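Local coordinates for stringent starvation protein A homolog (Haemophilus influenzae, PDB 3LYK), which probably associates in equimolar amounts with the RNA polymerase holoenzyme, though not with the core enzyme, and belongs to the glutathione S-transferase superfamily, at residues L160-K165 and D190-S195. Sequence-based numbering, arbitrary orientation.
Sequences LLWKLK and DSFLQS
Trp-162 and Phe-192 both turn CG away from the backbone N (chi1 -177° and -169°), which sends each side chain toward the other helix, spanning CA atoms 10.1 Å apart. Phe-192 reaches across, while the indole lies athwart its path and offers a face to the phenyl edge. They form a T-shaped (edge-to-face) pair, met off-centre over the part of the indole near CG, CD2 and CE3. Ring planes stand at 72°, and the centroid of the indole six-membered ring lies 5.2 Å from that of Phe-192. Phe-192 CZ sits closest to Trp-162 CD2 (3.6 Å), a fusion atom of the indole, while Phe-192 CE2 lies 3.7 Å from Trp-162 CE3. Trp-162 CB adjoins the same edge, in the phenyl plane. One turn on, Ser-195 OG donates to Phe-192 O (2.6 Å) on a lone pair and also hydrogen-bonds His-19 NE2. Both segments belong to the all-helical C-terminal domain of the GST fold; Phe-187 of helix 176-187 and His-19 of helix 16-27, in the thioredoxin-like domain, each meet both aromatics where the domains join. The contact is therefore purely apolar, with dispersion and the weakly positive C-H rim of Phe-192 facing the indole pi cloud probably supplying the attraction.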
# COMPACT_ATOMS: atom_id res chain seq x y z
N LEU B 160 -13.03 9.08 -8.70
CA LEU B 160 -12.55 10.46 -8.63
C LEU B 160 -13.27 11.36 -9.66
O LEU B 160 -13.67 12.47 -9.34
CB LEU B 160 -11.05 10.53 -8.84
CG LEU B 160 -10.50 11.96 -8.93
CD1 LEU B 160 -9.23 12.07 -8.15
CD2 LEU B 160 -10.27 12.30 -10.40
N LEU B 161 -13.43 10.85 -10.88
CA LEU B 161 -14.17 11.55 -11.93
C LEU B 161 -15.67 11.70 -11.58
O LEU B 161 -16.26 12.73 -11.83
CB LEU B 161 -13.99 10.83 -13.24
CG LEU B 161 -12.54 10.87 -13.75
CD1 LEU B 161 -12.41 10.08 -15.01
CD2 LEU B 161 -12.04 12.34 -14.03
N TRP B 162 -16.23 10.66 -10.96
CA TRP B 162 -17.56 10.67 -10.48
C TRP B 162 -17.76 11.80 -9.47
O TRP B 162 -18.73 12.55 -9.58
CB TRP B 162 -17.88 9.34 -9.82
CG TRP B 162 -19.30 9.22 -9.34
CD1 TRP B 162 -19.73 9.13 -8.01
CD2 TRP B 162 -20.48 9.11 -10.15
NE1 TRP B 162 -21.09 8.96 -7.98
CE2 TRP B 162 -21.59 8.96 -9.26
CE3 TRP B 162 -20.72 9.15 -11.53
CZ2 TRP B 162 -22.93 8.85 -9.72
CZ3 TRP B 162 -22.05 9.03 -11.98
CH2 TRP B 162 -23.13 8.87 -11.07
N LYS B 163 -16.84 11.94 -8.52
CA LYS B 163 -16.95 13.03 -7.56
C LYS B 163 -16.79 14.39 -8.20
O LYS B 163 -17.54 15.32 -7.83
CB LYS B 163 -16.00 12.86 -6.38
CG LYS B 163 -16.53 11.86 -5.36
CD LYS B 163 -15.62 11.77 -4.17
CE LYS B 163 -16.13 10.81 -3.15
NZ LYS B 163 -17.19 11.42 -2.31
N LEU B 164 -15.85 14.51 -9.13
CA LEU B 164 -15.64 15.78 -9.81
C LEU B 164 -16.90 16.18 -10.61
O LEU B 164 -17.35 17.32 -10.50
CB LEU B 164 -14.44 15.74 -10.77
CG LEU B 164 -13.05 15.70 -10.11
CD1 LEU B 164 -11.99 15.61 -11.18
CD2 LEU B 164 -12.86 16.95 -9.23
N LYS B 165 -17.45 15.25 -11.39
CA LYS B 165 -18.71 15.51 -12.09
C LYS B 165 -19.76 16.13 -11.12
O LYS B 165 -20.35 17.14 -11.45
CB LYS B 165 -19.27 14.27 -12.80
CG LYS B 165 -20.44 14.57 -13.77
CD LYS B 165 -20.90 13.32 -14.55
CE LYS B 165 -22.02 13.65 -15.56
NZ LYS B 165 -23.32 13.97 -14.87
N ASP B 190 -21.68 -2.32 -15.85
CA ASP B 190 -22.58 -2.93 -14.83
C ASP B 190 -22.09 -2.73 -13.40
O ASP B 190 -22.90 -2.48 -12.48
CB ASP B 190 -22.77 -4.44 -15.05
CG ASP B 190 -23.71 -4.76 -16.23
OD1 ASP B 190 -24.39 -3.82 -16.74
OD2 ASP B 190 -23.77 -5.96 -16.66
N SER B 191 -20.78 -2.86 -13.20
CA SER B 191 -20.25 -2.80 -11.82
C SER B 191 -20.35 -1.39 -11.26
O SER B 191 -20.66 -1.18 -10.09
CB SER B 191 -18.79 -3.32 -11.74
OG SER B 191 -17.93 -2.59 -12.63
N PHE B 192 -20.04 -0.41 -12.09
CA PHE B 192 -20.10 0.96 -11.65
C PHE B 192 -21.55 1.32 -11.31
O PHE B 192 -21.82 1.91 -10.25
CB PHE B 192 -19.53 1.94 -12.67
CG PHE B 192 -19.36 3.31 -12.11
CD1 PHE B 192 -18.15 3.69 -11.53
CD2 PHE B 192 -20.43 4.20 -12.08
CE1 PHE B 192 -18.00 4.96 -10.94
CE2 PHE B 192 -20.31 5.47 -11.51
CZ PHE B 192 -19.09 5.87 -10.92
N LEU B 193 -22.48 0.95 -12.20
CA LEU B 193 -23.93 1.12 -11.95
C LEU B 193 -24.35 0.55 -10.61
O LEU B 193 -24.97 1.26 -9.82
CB LEU B 193 -24.76 0.48 -13.07
CG LEU B 193 -24.52 1.13 -14.43
CD1 LEU B 193 -25.15 0.26 -15.52
CD2 LEU B 193 -25.13 2.54 -14.43
N GLN B 194 -23.99 -0.70 -10.31
CA GLN B 194 -24.25 -1.25 -8.99
C GLN B 194 -23.59 -0.49 -7.86
O GLN B 194 -24.15 -0.41 -6.78
CB GLN B 194 -23.79 -2.69 -8.88
CG GLN B 194 -24.71 -3.68 -9.58
CD GLN B 194 -24.08 -5.04 -9.64
OE1 GLN B 194 -23.82 -5.55 -10.73
NE2 GLN B 194 -23.78 -5.61 -8.48
N SER B 195 -22.39 0.04 -8.09
CA SER B 195 -21.67 0.70 -6.98
C SER B 195 -22.30 2.01 -6.53
O SER B 195 -22.11 2.40 -5.37
CB SER B 195 -20.20 0.94 -7.34
OG SER B 195 -20.06 1.99 -8.30